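Local coordinates for Tol-Pal system protein TolB (Acinetobacter baumannii, PDB 7MX5) that is the periplasmic component of the Tol-Pal system, which probably takes part in outer membrane invagination during cell division and in maintaining outer membrane integrity, at residues A51-N56 against V71-I76; N56-S61 against Q88-Q93; S211-N216 against A232-N237. One frame throughout, in Å; residues are numbered along the deposited sequence.

Interaction 1. Residues A51-N56 against V71-I76; sequences ANAAIN and VVTGQI
Thr73 meets the 51-56 loop first, lying beneath the peptide that joins Ala54 to Ile55. It sits on strand 70-78, the middle strand of the mixed five-stranded sheet in the amino-terminal domain of TolB, and the loop runs over one face of that sheet instead of extending it. No hydrogen bond links the two segments. The backbone bonds of the strand go to its sheet neighbours, for example between Thr73 and Gln88, and the short touching parts run 49° apart. The methyl CG2 of Thr73 does most of the touching: chi1 of 43°, measured to OG1, leaves CG2 beside the residue's own nitrogen and opposite the carbonyl carbon. From there it lies 3.5 Å from Ala54 O and 3.6 Å from Ala54 CA, and it also reaches the methyl of Ala53, with CG2 to Ala53 CB at 4.1 Å. The hydroxyl OG1 has a weak hydrogen bond to the side-chain oxygen OE1 of Gln88 on the adjacent strand.

At Gly74 the bare backbone is itself the surface. Ile55 settles on it with its longer branch, CD1 lying 4.0 Å from Gly74 CA, while the same isoleucine also touches His86 and Gln88 of strand 83-91. Gln75 takes part through the root of its side chain. Further out the chain bends at chi2, and its OE1 is hydrogen-bonded by Asn23 ND2. Gln75 and Ile55 pass each other at a slant, and their closest approach is 3.9 Å, from Gln75 CB to Ile55 CG1.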
loop_
_atom_site.group_PDB
_atom_site.type_symbol
_atom_site.label_atom_id
_atom_site.label_comp_id
_atom_site.label_asym_id
_atom_site.label_seq_id
_atom_site.Cartn_x
_atom_site.Cartn_y
_atom_site.Cartn_z
ATOM N N ALA A 51 11.446 -8.680 33.213
ATOM C CA ALA A 51 11.949 -10.029 33.434
ATOM C C ALA A 51 13.040 -10.317 32.409
ATOM O O ALA A 51 13.490 -9.424 31.684
ATOM C CB ALA A 51 10.807 -11.050 33.369
ATOM N N ASN A 52 13.464 -11.578 32.348
ATOM C CA ASN A 52 14.520 -12.011 31.436
ATOM C C ASN A 52 14.165 -13.401 30.926
ATOM O O ASN A 52 14.165 -14.365 31.698
ATOM C CB ASN A 52 15.883 -12.013 32.130
ATOM C CG ASN A 52 17.033 -12.173 31.156
ATOM O OD1 ASN A 52 16.950 -11.749 30.003
ATOM N ND2 ASN A 52 18.116 -12.788 31.616
ATOM N N ALA A 53 13.862 -13.502 29.634
ATOM C CA ALA A 53 13.503 -14.763 29.003
ATOM C C ALA A 53 14.355 -14.969 27.758
ATOM O O ALA A 53 15.016 -14.048 27.270
ATOM C CB ALA A 53 12.011 -14.805 28.644
ATOM N N ALA A 54 14.334 -16.195 27.243
ATOM C CA ALA A 54 15.125 -16.553 26.073
ATOM C C ALA A 54 14.420 -17.689 25.339
ATOM O O ALA A 54 13.249 -17.986 25.594
ATOM C CB ALA A 54 16.556 -16.926 26.479
ATOM N N ILE A 55 15.145 -18.327 24.419
ATOM C CA ILE A 55 14.584 -19.418 23.633
ATOM C C ILE A 55 14.309 -20.610 24.539
ATOM O O ILE A 55 15.200 -21.084 25.257
ATOM C CB ILE A 55 15.534 -19.799 22.488
ATOM C CG1 ILE A 55 15.478 -18.749 21.376
ATOM C CG2 ILE A 55 15.190 -21.179 21.940
ATOM C CD1 ILE A 55 14.136 -18.661 20.686
ATOM N N ASN A 56 13.067 -21.097 24.511
ATOM C CA ASN A 56 12.626 -22.251 25.292
ATOM C C ASN A 56 12.859 -22.067 26.789
ATOM O O ASN A 56 12.984 -23.050 27.527
ATOM C CB ASN A 56 13.295 -23.541 24.805
ATOM C CG ASN A 56 12.751 -24.009 23.468
ATOM O OD1 ASN A 56 11.778 -23.458 22.955
ATOM N ND2 ASN A 56 13.378 -25.032 22.900
ATOM N N VAL A 71 5.261 -12.115 24.672
ATOM C CA VAL A 71 6.707 -11.967 24.772
ATOM C C VAL A 71 7.351 -12.650 23.574
ATOM O O VAL A 71 6.965 -13.763 23.201
ATOM C CB VAL A 71 7.254 -12.558 26.091
ATOM C CG1 VAL A 71 8.745 -12.279 26.224
ATOM C CG2 VAL A 71 6.491 -12.004 27.283
ATOM N N VAL A 72 8.335 -11.983 22.975
ATOM C CA VAL A 72 9.046 -12.488 21.805
ATOM C C VAL A 72 10.509 -12.686 22.178
ATOM O O VAL A 72 11.140 -11.782 22.739
ATOM C CB VAL A 72 8.916 -11.533 20.605
ATOM C CG1 VAL A 72 9.748 -12.032 19.432
ATOM C CG2 VAL A 72 7.459 -11.380 20.204
ATOM N N THR A 73 11.043 -13.864 21.867
ATOM C CA THR A 73 12.440 -14.186 22.109
ATOM C C THR A 73 13.094 -14.622 20.804
ATOM O O THR A 73 12.417 -14.992 19.842
ATOM C CB THR A 73 12.584 -15.289 23.164
ATOM O OG1 THR A 73 11.607 -16.310 22.926
ATOM C CG2 THR A 73 12.373 -14.716 24.556
ATOM N N GLY A 74 14.424 -14.576 20.776
ATOM C CA GLY A 74 15.138 -14.910 19.560
ATOM C C GLY A 74 16.594 -15.230 19.802
ATOM O O GLY A 74 17.184 -14.834 20.813
ATOM N N GLN A 75 17.169 -15.957 18.847
ATOM C CA GLN A 75 18.574 -16.345 18.868
ATOM C C GLN A 75 19.121 -16.246 17.454
ATOM O O GLN A 75 18.516 -16.774 16.517
ATOM C CB GLN A 75 18.750 -17.769 19.407
ATOM C CG GLN A 75 20.184 -18.130 19.761
ATOM C CD GLN A 75 20.300 -18.803 21.115
ATOM O OE1 GLN A 75 20.095 -18.175 22.154
ATOM N NE2 GLN A 75 20.639 -20.087 21.110
ATOM N N ILE A 76 20.259 -15.574 17.298
ATOM C CA ILE A 76 20.876 -15.355 15.995
ATOM C C ILE A 76 22.194 -16.115 15.946
ATOM O O ILE A 76 23.048 -15.953 16.827
ATOM C CB ILE A 76 21.086 -13.858 15.713
ATOM C CG1 ILE A 76 19.795 -13.239 15.175
ATOM C CG2 ILE A 76 22.221 -13.647 14.719
ATOM C CD1 ILE A 76 19.780 -11.731 15.203
#

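Interaction 2. Residues N56-S61 against Q88-Q93; sequences NQIQAS and QLYDVQ
Asn56 and Gln88 supply the polar part of this contact, a pair of hydrogen bonds between Asn56 and one side-chain amide. The backbone N of Asn56 donates to Gln88 OE1 at 2.9 Å, almost straight at 170°, although the donor stands somewhat out of the carbonyl plane. In return Gln88 NE2 donates to Asn56 OD1. That bond is modelled at 2.5 Å from NE2 to OD1, shorter than is usual, so its exact length is doubtful. The two side chains cross at about a right angle, their amide planes turned roughly midway between coplanar and perpendicular. Gln88 NE2 has a second acceptor in Asn100 OD1. Together with the bonds to Asn56, this fixes which way round the buried amide lies.

Gln88 and Tyr90 project from the same side of strand 83-91, which lies between strands 70-78 and 96-105 in the mixed sheet of the amino-terminal domain. The loop leading into helix 60-65 runs along that side, nearly parallel to the strand.

The aromatic contact is a CH-pi interaction. Ile58 holds CG2 over the middle of the Tyr90 ring, 3.6 Å from its centroid and only 10° off the normal. With CG1 opposite the backbone nitrogen (chi1 -177°), the other branch passes by the CG-CD2 side of the ring, where CD1 comes 3.7 Å from Tyr90 CD2. Tyr97 of strand 96-105 adds an edge-to-face stack with Tyr90.

Apolar packing completes the contact at the ring's rim. The methyl of Ala60 comes in near the ring plane, 4.2 Å from CB to Tyr90 CE2, and also meets Val92, with Ala60 CB 3.9 Å from Val92 CG1.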
loop_
_atom_site.group_PDB
_atom_site.type_symbol
_atom_site.label_atom_id
_atom_site.label_comp_id
_atom_site.label_asym_id
_atom_site.label_seq_id
_atom_site.Cartn_x
_atom_site.Cartn_y
_atom_site.Cartn_z
ATOM N N ASN A 56 13.067 -21.097 24.511
ATOM C CA ASN A 56 12.626 -22.251 25.292
ATOM C C ASN A 56 12.859 -22.067 26.789
ATOM O O ASN A 56 12.984 -23.050 27.527
ATOM C CB ASN A 56 13.295 -23.541 24.805
ATOM C CG ASN A 56 12.751 -24.009 23.468
ATOM O OD1 ASN A 56 11.778 -23.458 22.955
ATOM N ND2 ASN A 56 13.378 -25.032 22.900
ATOM N N GLN A 57 12.917 -20.819 27.254
ATOM C CA GLN A 57 13.044 -20.515 28.679
ATOM C C GLN A 57 12.253 -19.241 28.949
ATOM O O GLN A 57 12.733 -18.136 28.678
ATOM C CB GLN A 57 14.503 -20.360 29.096
ATOM C CG GLN A 57 14.680 -19.975 30.559
ATOM C CD GLN A 57 15.469 -18.691 30.736
ATOM O OE1 GLN A 57 16.625 -18.597 30.324
ATOM N NE2 GLN A 57 14.842 -17.693 31.349
ATOM N N ILE A 58 11.042 -19.399 29.474
ATOM C CA ILE A 58 10.206 -18.267 29.858
ATOM C C ILE A 58 9.251 -18.723 30.949
ATOM O O ILE A 58 8.694 -19.825 30.889
ATOM C CB ILE A 58 9.450 -17.676 28.645
ATOM C CG1 ILE A 58 8.639 -16.447 29.065
ATOM C CG2 ILE A 58 8.560 -18.724 27.987
ATOM C CD1 ILE A 58 8.131 -15.625 27.904
ATOM N N GLN A 59 9.081 -17.879 31.963
ATOM C CA GLN A 59 8.146 -18.125 33.055
ATOM C C GLN A 59 7.111 -17.009 33.048
ATOM O O GLN A 59 7.467 -15.828 33.121
ATOM C CB GLN A 59 8.874 -18.198 34.399
ATOM C CG GLN A 59 9.860 -19.355 34.497
ATOM C CD GLN A 59 9.452 -20.388 35.530
ATOM O OE1 GLN A 59 8.363 -20.315 36.101
ATOM N NE2 GLN A 59 10.324 -21.361 35.770
ATOM N N ALA A 60 5.836 -17.386 32.959
ATOM C CA ALA A 60 4.764 -16.428 32.714
ATOM C C ALA A 60 4.316 -15.676 33.959
ATOM O O ALA A 60 3.526 -14.733 33.835
ATOM C CB ALA A 60 3.561 -17.141 32.092
ATOM N N SER A 61 4.788 -16.059 35.149
ATOM C CA SER A 61 4.338 -15.390 36.365
ATOM C C SER A 61 4.779 -13.934 36.407
ATOM O O SER A 61 4.049 -13.082 36.928
ATOM C CB SER A 61 4.855 -16.132 37.597
ATOM O OG SER A 61 6.257 -15.984 37.731
ATOM N N GLN A 88 10.649 -16.961 18.733
ATOM C CA GLN A 88 9.439 -17.531 19.305
ATOM C C GLN A 88 8.479 -16.414 19.686
ATOM O O GLN A 88 8.880 -15.270 19.915
ATOM C CB GLN A 88 9.740 -18.394 20.538
ATOM C CG GLN A 88 10.649 -19.579 20.275
ATOM C CD GLN A 88 11.020 -20.318 21.545
ATOM O OE1 GLN A 88 11.354 -19.704 22.559
ATOM N NE2 GLN A 88 10.963 -21.643 21.497
ATOM N N LEU A 89 7.197 -16.766 19.748
ATOM C CA LEU A 89 6.146 -15.877 20.229
ATOM C C LEU A 89 5.381 -16.611 21.317
ATOM O O LEU A 89 4.787 -17.662 21.057
ATOM C CB LEU A 89 5.208 -15.455 19.095
ATOM C CG LEU A 89 3.999 -14.603 19.489
ATOM C CD1 LEU A 89 4.429 -13.390 20.301
ATOM C CD2 LEU A 89 3.214 -14.178 18.258
ATOM N N TYR A 90 5.399 -16.066 22.530
ATOM C CA TYR A 90 4.849 -16.738 23.701
ATOM C C TYR A 90 3.577 -16.036 24.157
ATOM O O TYR A 90 3.598 -14.837 24.457
ATOM C CB TYR A 90 5.870 -16.777 24.837
ATOM C CG TYR A 90 5.483 -17.709 25.962
ATOM C CD1 TYR A 90 5.659 -19.081 25.843
ATOM C CD2 TYR A 90 4.937 -17.219 27.141
ATOM C CE1 TYR A 90 5.307 -19.939 26.866
ATOM C CE2 TYR A 90 4.581 -18.069 28.171
ATOM C CZ TYR A 90 4.769 -19.428 28.027
ATOM O OH TYR A 90 4.417 -20.282 29.048
ATOM N N ASP A 91 2.479 -16.788 24.211
ATOM C CA ASP A 91 1.243 -16.316 24.823
ATOM C C ASP A 91 1.331 -16.544 26.327
ATOM O O ASP A 91 1.468 -17.686 26.778
ATOM C CB ASP A 91 0.043 -17.048 24.223
ATOM C CG ASP A 91 -1.290 -16.448 24.644
ATOM O OD1 ASP A 91 -1.527 -16.278 25.858
ATOM O OD2 ASP A 91 -2.111 -16.152 23.751
ATOM N N VAL A 92 1.256 -15.462 27.102
ATOM C CA VAL A 92 1.477 -15.569 28.541
ATOM C C VAL A 92 0.239 -16.112 29.247
ATOM O O VAL A 92 0.344 -16.983 30.119
ATOM C CB VAL A 92 1.909 -14.205 29.111
ATOM C CG1 VAL A 92 1.555 -14.097 30.588
ATOM C CG2 VAL A 92 3.400 -13.997 28.898
ATOM N N GLN A 93 -0.946 -15.613 28.889
ATOM C CA GLN A 93 -2.170 -16.075 29.539
ATOM C C GLN A 93 -2.410 -17.555 29.267
ATOM O O GLN A 93 -2.679 -18.333 30.189
ATOM C CB GLN A 93 -3.361 -15.238 29.073
ATOM C CG GLN A 93 -3.234 -13.755 29.382
ATOM C CD GLN A 93 -3.400 -13.450 30.859
ATOM O OE1 GLN A 93 -3.981 -14.238 31.606
ATOM N NE2 GLN A 93 -2.885 -12.304 31.288
#

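Interaction 3. Residues S211-N216 against A232-N237; sequences SFKGLN and ASMNGN
Leu215 and Ala232 face each other as an antiparallel non-hydrogen-bonded pair, their CA atoms 4.1 Å apart, and the tight part of the contact is built round them. Just beyond the pair, Ser233 N donates to Gly214 O at a modelled 2.5 Å, short enough to be doubtful in detail. A CA-H...O contact runs back from Gly214 CA to Ser233 O at 3.1 Å. The hydroxyl OG of Ser233 then donates to Asn216 OD1 at 2.7 Å, in the carbonyl plane and onto a lone pair. On the apolar side, Ala232 CB abuts the edge of the Phe212 ring, 3.5 Å from CE1, while Leu215 CB covers part of one ring face.

The packing is looser outward, where Lys213 and Met234 are both exposed. Met234 bends at chi2 and chi3, bringing its sulfur back to Phe212 for an oblique Met-aromatic contact, with SD 5.3 Å from the ring centroid. Its methyl CE lies along the end of the lysine chain, 3.6 Å from Lys213 NZ.

The 211-216 segment carries the chain between two blades of the beta-propeller. Strand 206-211 closes one four-stranded sheet and strand 215-221 opens the next, beside strand 227-232, whose Phe230 touches both Phe212 and Leu215; Leu215 also reaches back to Ile196 on strand 195-200 of the preceding blade.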
loop_
_atom_site.group_PDB
_atom_site.type_symbol
_atom_site.label_atom_id
_atom_site.label_comp_id
_atom_site.label_asym_id
_atom_site.label_seq_id
_atom_site.Cartn_x
_atom_site.Cartn_y
_atom_site.Cartn_z
ATOM N N SER A 211 0.449 4.279 -26.760
ATOM C CA SER A 211 0.939 5.649 -26.874
ATOM C C SER A 211 0.262 6.386 -28.022
ATOM O O SER A 211 0.434 6.016 -29.188
ATOM C CB SER A 211 2.455 5.660 -27.076
ATOM O OG SER A 211 2.978 6.971 -26.947
ATOM N N PHE A 212 -0.501 7.429 -27.711
ATOM C CA PHE A 212 -1.124 8.255 -28.740
ATOM C C PHE A 212 -1.402 9.637 -28.154
ATOM O O PHE A 212 -0.914 9.984 -27.074
ATOM C CB PHE A 212 -2.390 7.590 -29.293
ATOM C CG PHE A 212 -3.288 7.012 -28.240
ATOM C CD1 PHE A 212 -4.239 7.799 -27.615
ATOM C CD2 PHE A 212 -3.189 5.677 -27.884
ATOM C CE1 PHE A 212 -5.069 7.268 -26.650
ATOM C CE2 PHE A 212 -4.017 5.140 -26.919
ATOM C CZ PHE A 212 -4.958 5.937 -26.301
ATOM N N LYS A 213 -2.200 10.426 -28.876
ATOM C CA LYS A 213 -2.373 11.838 -28.551
ATOM C C LYS A 213 -3.342 12.050 -27.392
ATOM O O LYS A 213 -3.150 12.964 -26.582
ATOM C CB LYS A 213 -2.852 12.595 -29.788
ATOM C CG LYS A 213 -3.720 11.756 -30.716
ATOM C CD LYS A 213 -4.153 12.536 -31.946
ATOM C CE LYS A 213 -4.333 11.614 -33.142
ATOM N NZ LYS A 213 -5.431 12.068 -34.041
ATOM N N GLY A 214 -4.383 11.231 -27.300
ATOM C CA GLY A 214 -5.406 11.417 -26.294
ATOM C C GLY A 214 -5.242 10.608 -25.028
ATOM O O GLY A 214 -6.159 10.592 -24.201
ATOM N N LEU A 215 -4.104 9.944 -24.844
ATOM C CA LEU A 215 -3.906 9.084 -23.684
ATOM C C LEU A 215 -3.837 9.914 -22.408
ATOM O O LEU A 215 -2.945 10.756 -22.252
ATOM C CB LEU A 215 -2.631 8.261 -23.855
ATOM C CG LEU A 215 -2.300 7.277 -22.732
ATOM C CD1 LEU A 215 -3.401 6.240 -22.585
ATOM C CD2 LEU A 215 -0.958 6.607 -22.987
ATOM N N ASN A 216 -4.781 9.681 -21.496
ATOM C CA ASN A 216 -4.733 10.286 -20.171
ATOM C C ASN A 216 -3.923 9.443 -19.194
ATOM O O ASN A 216 -3.177 9.990 -18.375
ATOM C CB ASN A 216 -6.149 10.493 -19.626
ATOM C CG ASN A 216 -6.882 11.622 -20.321
ATOM O OD1 ASN A 216 -7.433 11.445 -21.407
ATOM N ND2 ASN A 216 -6.894 12.793 -19.693
ATOM N N ALA A 232 -8.317 7.495 -21.713
ATOM C CA ALA A 232 -7.834 8.180 -22.901
ATOM C C ALA A 232 -8.979 8.970 -23.513
ATOM O O ALA A 232 -10.127 8.516 -23.506
ATOM C CB ALA A 232 -7.261 7.193 -23.922
ATOM N N SER A 233 -8.659 10.146 -24.041
ATOM C CA SER A 233 -9.627 11.024 -24.690
ATOM C C SER A 233 -9.123 11.300 -26.101
ATOM O O SER A 233 -8.390 12.266 -26.317
ATOM C CB SER A 233 -9.806 12.322 -23.909
ATOM O OG SER A 233 -8.571 12.786 -23.395
ATOM N N MET A 234 -9.512 10.450 -27.056
ATOM C CA MET A 234 -9.129 10.681 -28.444
ATOM C C MET A 234 -9.540 12.083 -28.879
ATOM O O MET A 234 -8.740 12.835 -29.445
ATOM C CB MET A 234 -9.761 9.625 -29.355
ATOM C CG MET A 234 -8.773 8.662 -30.025
ATOM S SD MET A 234 -7.182 9.307 -30.611
ATOM C CE MET A 234 -7.655 10.743 -31.578
ATOM N N ASN A 235 -10.781 12.459 -28.587
ATOM C CA ASN A 235 -11.252 13.817 -28.813
ATOM C C ASN A 235 -12.091 14.246 -27.621
ATOM O O ASN A 235 -13.004 13.524 -27.208
ATOM C CB ASN A 235 -12.063 13.920 -30.113
ATOM C CG ASN A 235 -13.321 14.756 -29.956
ATOM O OD1 ASN A 235 -13.311 15.963 -30.199
ATOM N ND2 ASN A 235 -14.418 14.112 -29.568
ATOM N N GLY A 236 -11.765 15.405 -27.059
ATOM C CA GLY A 236 -12.582 16.003 -26.023
ATOM C C GLY A 236 -12.415 15.440 -24.625
ATOM O O GLY A 236 -11.519 15.853 -23.885
ATOM N N ASN A 237 -13.277 14.490 -24.252
ATOM C CA ASN A 237 -13.431 14.107 -22.859
ATOM C C ASN A 237 -12.860 12.717 -22.589
ATOM O O ASN A 237 -12.943 11.825 -23.440
ATOM C CB ASN A 237 -14.911 14.134 -22.464
ATOM C CG ASN A 237 -15.668 15.263 -23.137
ATOM O OD1 ASN A 237 -16.018 15.175 -24.313
ATOM N ND2 ASN A 237 -15.915 16.335 -22.394
#

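Interactions 1 and 2 are two halves of one loop-on-sheet arrangement. Their centres lie 9 Å apart, they share Asn56, and their segments alternate along the chain, so the chain from 51 to 61 passes from strand 70-78 to its neighbour 83-91. The strands are themselves joined by probable hydrogen bonds, from Tyr90 N to Val71 O and from Gln88 N to Thr73 O, each 2.9 Å. Interaction 3 belongs to the beta-propeller, on the opposite side of the chain's centre. Its centre is about 60 Å from that of interaction 1 and 62 Å from that of interaction 2, with nearest atoms about 45 Å and 44 Å apart, respectively.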